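Local coordinates for protein PelD (Pseudomonas aeruginosa, PDB 4EU0) that binds the second messenger cyclic di-GMP as an effector involved in pellicle formation, the present piece comprising its GAF and GGDEF-like domains, at residues Tyr188-Thr193 with Leu263-Arg268; Arg116-Leu121 with Leu149-Arg154. All blocks are in the same frame, centred on the assembly; numbering follows the deposited sequence.

Contact 1: Tyr188-Thr193 with Leu263-Arg268; sequences YAFELT and LGVRIR
Glu191 OE1 is gripped by two nitrogens of Arg268, NH2 lying 3.1 Å from it on the syn side. NE of the same arginine reaches that oxygen at 3.3 Å from above the carboxylate plane. Both come from the same face of that plane, and OE1 lies in the guanidinium plane, at its edge. The glutamate reaches this far with CG anti to the backbone N (chi1 -178°) and an extended chain. A buried carboxylate suits the site because Arg268 on OE1 and Arg224, salt-bridged to OE2, would balance its charge. These side chains stand on one face of the four-stranded antiparallel sheet of the GGDEF domain, whose outer strand 265-272 pairs with strand 185-192. Ala189 with Arg268 and Glu191 with Arg266 are hydrogen-bonded pairs, Arg266 N lying 2.8 Å from Glu191 O. On the opposite face, Phe190 offers its ring edge to Val265, CD1 lying 3.9 Å from CG1, and Leu192 CD2 lies alongside Val265 CG2. Helices 198-207 and 236-253 cover this apolar face, which suits branched and aromatic residues. Just before strand 265-272, Gly264 has phi 90°, where a CB would jam against Leu263 O. Its own O accepts from Thr193 N and, at 2.7 Å, from Thr193 OG1.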
# COMPACT_ATOMS: atom_id res chain seq x y z
N TYR A 188 5.74 -13.92 -1.27
CA TYR A 188 5.94 -15.35 -1.10
C TYR A 188 4.83 -16.10 -1.81
O TYR A 188 3.67 -15.70 -1.76
CB TYR A 188 5.91 -15.73 0.38
CG TYR A 188 7.19 -15.47 1.13
CD1 TYR A 188 8.26 -16.35 1.04
CD2 TYR A 188 7.32 -14.37 1.99
CE1 TYR A 188 9.45 -16.13 1.75
CE2 TYR A 188 8.51 -14.13 2.70
CZ TYR A 188 9.56 -15.02 2.58
OH TYR A 188 10.73 -14.82 3.27
N ALA A 189 5.21 -17.20 -2.44
CA ALA A 189 4.22 -18.14 -2.97
C ALA A 189 4.44 -19.47 -2.29
O ALA A 189 5.53 -20.03 -2.40
CB ALA A 189 4.37 -18.27 -4.46
N PHE A 190 3.42 -19.96 -1.59
CA PHE A 190 3.50 -21.28 -0.98
C PHE A 190 2.73 -22.26 -1.84
O PHE A 190 1.50 -22.19 -1.92
CB PHE A 190 2.96 -21.25 0.46
CG PHE A 190 3.69 -20.31 1.37
CD1 PHE A 190 4.84 -20.72 2.03
CD2 PHE A 190 3.23 -19.01 1.58
CE1 PHE A 190 5.54 -19.85 2.87
CE2 PHE A 190 3.92 -18.13 2.44
CZ PHE A 190 5.07 -18.55 3.08
N GLU A 191 3.45 -23.14 -2.52
CA GLU A 191 2.82 -24.13 -3.37
C GLU A 191 2.65 -25.41 -2.57
O GLU A 191 3.61 -25.95 -2.03
CB GLU A 191 3.67 -24.39 -4.62
CG GLU A 191 3.03 -25.39 -5.58
CD GLU A 191 3.96 -25.82 -6.71
OE1 GLU A 191 5.17 -25.49 -6.68
OE2 GLU A 191 3.46 -26.51 -7.63
N LEU A 192 1.41 -25.89 -2.47
CA LEU A 192 1.11 -27.01 -1.60
C LEU A 192 0.97 -28.28 -2.43
O LEU A 192 -0.06 -28.51 -3.07
CB LEU A 192 -0.14 -26.72 -0.76
CG LEU A 192 -0.16 -25.32 -0.11
CD1 LEU A 192 -1.40 -25.17 0.79
CD2 LEU A 192 1.10 -25.04 0.68
N THR A 193 2.02 -29.09 -2.42
CA THR A 193 2.16 -30.20 -3.36
C THR A 193 1.62 -31.52 -2.85
O THR A 193 1.52 -32.49 -3.61
CB THR A 193 3.64 -30.38 -3.79
OG1 THR A 193 4.41 -30.82 -2.66
CG2 THR A 193 4.20 -29.07 -4.31
N LEU A 263 5.56 -31.40 4.63
CA LEU A 263 4.10 -31.35 4.46
C LEU A 263 3.74 -31.02 3.01
O LEU A 263 2.57 -30.79 2.68
CB LEU A 263 3.49 -30.30 5.40
CG LEU A 263 3.68 -30.49 6.90
CD1 LEU A 263 3.61 -29.14 7.63
CD2 LEU A 263 2.63 -31.44 7.45
N GLY A 264 4.75 -30.98 2.15
CA GLY A 264 4.55 -30.68 0.73
C GLY A 264 4.63 -29.21 0.33
O GLY A 264 4.30 -28.87 -0.80
N VAL A 265 5.05 -28.35 1.25
CA VAL A 265 5.11 -26.92 0.95
C VAL A 265 6.39 -26.61 0.17
O VAL A 265 7.49 -26.89 0.64
CB VAL A 265 5.03 -26.05 2.23
CG1 VAL A 265 5.00 -24.57 1.88
CG2 VAL A 265 3.79 -26.41 3.07
N ARG A 266 6.22 -26.06 -1.04
CA ARG A 266 7.33 -25.53 -1.84
C ARG A 266 7.30 -24.01 -1.71
O ARG A 266 6.31 -23.39 -2.08
CB ARG A 266 7.18 -25.92 -3.31
CG ARG A 266 7.57 -27.36 -3.65
CD ARG A 266 8.21 -27.43 -5.04
NE ARG A 266 9.26 -26.41 -5.19
CZ ARG A 266 10.56 -26.66 -5.30
NH1 ARG A 266 11.02 -27.90 -5.31
NH2 ARG A 266 11.41 -25.64 -5.42
N ILE A 267 8.36 -23.42 -1.15
CA ILE A 267 8.42 -21.97 -0.95
C ILE A 267 9.14 -21.28 -2.11
O ILE A 267 10.24 -21.67 -2.48
CB ILE A 267 9.17 -21.60 0.36
CG1 ILE A 267 8.55 -22.30 1.57
CG2 ILE A 267 9.21 -20.07 0.57
CD1 ILE A 267 9.54 -22.46 2.73
N ARG A 268 8.50 -20.25 -2.66
CA ARG A 268 9.10 -19.44 -3.71
C ARG A 268 8.98 -18.01 -3.25
O ARG A 268 7.94 -17.58 -2.79
CB ARG A 268 8.35 -19.65 -5.03
CG ARG A 268 8.40 -21.07 -5.60
CD ARG A 268 7.07 -21.42 -6.32
NE ARG A 268 7.01 -22.80 -6.85
CZ ARG A 268 7.86 -23.28 -7.75
NH1 ARG A 268 8.85 -22.51 -8.19
NH2 ARG A 268 7.75 -24.52 -8.20

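Contact 2: Arg116-Leu121 with Leu149-Arg154; sequences RILALL and LLQSDR
Leu118 has CG beside its backbone N (chi1 -83°) and turns at chi2 (63°), which sends its two methyls to different neighbours, Leu150 and Gln151. CD2 meets Leu150 CB at 3.8 Å, and the two side chains pass each other pointing opposite ways. The glutamine chain, bent at chi2, crosses the leucine obliquely and brings NE2 to within 3.5 Å of Leu118 CD1, a van der Waals contact. The amide does not lack a polar partner, since NE2 donates to Asp112 OD2, and the other oxygen of that aspartate accepts from the backbone N of Arg116. Leucine fits the junction because its branched end can touch two neighbours at once where strand 117-123 meets the end of helix 133-150, two elements of the GAF domain; Leu150 also leans on Leu14, Pro23 and Leu24. Farther out, the extended chain of Arg116 carries its guanidinium to that of Arg154, the planes 64° apart and the two NH2 atoms 3.5 Å from each other. A water lies between Arg116 NH1 and Arg154 NE, but so close to both that its exact place is doubtful. Arg154 NH1 also forms a salt bridge with Asp153 OD2 at 3.3 Å, which would be expected to offset part of the repulsion between the arginines, so cohesion across the contact probably comes mainly from the packing of Leu118 on Leu150 and Gln151.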
# COMPACT_ATOMS: atom_id res chain seq x y z
N ARG A 116 -5.55 8.53 -10.09
CA ARG A 116 -6.61 9.49 -9.75
C ARG A 116 -6.17 10.36 -8.57
O ARG A 116 -5.79 9.84 -7.52
CB ARG A 116 -7.91 8.76 -9.41
CG ARG A 116 -9.20 9.59 -9.60
CD ARG A 116 -10.38 8.67 -9.86
NE ARG A 116 -11.67 9.25 -9.49
CZ ARG A 116 -12.83 8.59 -9.55
NH1 ARG A 116 -12.86 7.34 -9.99
NH2 ARG A 116 -13.96 9.19 -9.18
N ILE A 117 -6.18 11.68 -8.77
CA ILE A 117 -5.84 12.62 -7.70
C ILE A 117 -7.10 12.84 -6.88
O ILE A 117 -8.05 13.47 -7.35
CB ILE A 117 -5.38 14.00 -8.25
CG1 ILE A 117 -4.58 13.88 -9.56
CG2 ILE A 117 -4.69 14.84 -7.17
CD1 ILE A 117 -3.30 13.13 -9.51
N LEU A 118 -7.11 12.29 -5.66
CA LEU A 118 -8.27 12.37 -4.78
C LEU A 118 -8.28 13.67 -3.98
O LEU A 118 -9.35 14.23 -3.73
CB LEU A 118 -8.28 11.20 -3.80
CG LEU A 118 -8.85 9.84 -4.25
CD1 LEU A 118 -8.07 9.23 -5.39
CD2 LEU A 118 -8.84 8.91 -3.06
N ALA A 119 -7.09 14.14 -3.61
CA ALA A 119 -6.94 15.24 -2.67
C ALA A 119 -5.59 15.94 -2.84
O ALA A 119 -4.69 15.42 -3.51
CB ALA A 119 -7.08 14.74 -1.23
N LEU A 120 -5.47 17.11 -2.23
CA LEU A 120 -4.26 17.91 -2.31
C LEU A 120 -3.83 18.35 -0.91
O LEU A 120 -4.64 18.87 -0.15
CB LEU A 120 -4.53 19.11 -3.22
CG LEU A 120 -3.51 20.23 -3.46
CD1 LEU A 120 -3.97 21.07 -4.65
CD2 LEU A 120 -3.40 21.10 -2.25
N LEU A 121 -2.56 18.14 -0.58
CA LEU A 121 -1.96 18.74 0.61
C LEU A 121 -1.22 20.00 0.18
O LEU A 121 -0.29 19.91 -0.63
CB LEU A 121 -0.99 17.78 1.31
CG LEU A 121 -0.13 18.33 2.45
CD1 LEU A 121 -0.96 18.58 3.69
CD2 LEU A 121 1.05 17.41 2.78
N LEU A 149 -6.15 3.79 0.47
CA LEU A 149 -7.02 3.41 1.58
C LEU A 149 -8.43 4.01 1.45
O LEU A 149 -9.42 3.38 1.84
CB LEU A 149 -6.36 3.78 2.92
CG LEU A 149 -5.18 2.89 3.35
CD1 LEU A 149 -4.55 3.41 4.63
CD2 LEU A 149 -5.62 1.43 3.53
N LEU A 150 -8.51 5.20 0.87
CA LEU A 150 -9.79 5.88 0.67
C LEU A 150 -10.65 5.24 -0.43
O LEU A 150 -11.87 5.44 -0.45
CB LEU A 150 -9.56 7.37 0.38
CG LEU A 150 -8.85 8.19 1.46
CD1 LEU A 150 -8.48 9.56 0.93
CD2 LEU A 150 -9.71 8.31 2.72
N GLN A 151 -10.03 4.46 -1.30
CA GLN A 151 -10.72 3.87 -2.45
C GLN A 151 -11.50 2.59 -2.17
O GLN A 151 -12.04 1.97 -3.10
CB GLN A 151 -9.75 3.64 -3.62
CG GLN A 151 -9.28 4.92 -4.32
CD GLN A 151 -10.38 5.64 -5.10
OE1 GLN A 151 -11.57 5.53 -4.78
NE2 GLN A 151 -9.99 6.40 -6.11
N SER A 152 -11.59 2.19 -0.90
CA SER A 152 -12.34 0.98 -0.52
C SER A 152 -13.86 1.07 -0.75
O SER A 152 -14.56 0.05 -0.78
CB SER A 152 -12.02 0.57 0.92
OG SER A 152 -12.61 1.46 1.85
N ASP A 153 -14.37 2.29 -0.93
CA ASP A 153 -15.78 2.50 -1.25
C ASP A 153 -16.11 2.24 -2.73
O ASP A 153 -17.23 2.52 -3.18
CB ASP A 153 -16.23 3.91 -0.83
CG ASP A 153 -15.52 5.02 -1.61
OD1 ASP A 153 -14.46 4.76 -2.23
OD2 ASP A 153 -16.02 6.16 -1.59
N ARG A 154 -15.14 1.72 -3.48
CA ARG A 154 -15.30 1.47 -4.92
C ARG A 154 -15.31 -0.03 -5.26
O ARG A 154 -15.69 -0.42 -6.37
CB ARG A 154 -14.21 2.18 -5.73
CG ARG A 154 -14.31 3.71 -5.75
CD ARG A 154 -15.61 4.19 -6.40
NE ARG A 154 -15.55 5.59 -6.81
CZ ARG A 154 -15.93 6.62 -6.07
NH1 ARG A 154 -16.40 6.43 -4.84
NH2 ARG A 154 -15.84 7.86 -6.55
O HOH W 1 -15.09 6.58 -9.03

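Overall arrangement
The two contacts belong to different domains and follow one another in sequence: the chain completes contact 2, in the GAF domain, before it reaches either segment of contact 1, in the GGDEF domain. Their centres are about 36 Å apart, on opposite sides of the chain's centre, and their nearest atoms are about 20 Å apart. Contact 1 joins neighbouring strands of one sheet, whereas contact 2 sets a strand against a helix end. Only contact 1 approaches the bound cyclic di-GMP: the side chain of Tyr188 lies about 8 Å from the ligand, and about 7 Å from that of Thr234, which binds it. Contact 2 lies away from that pocket.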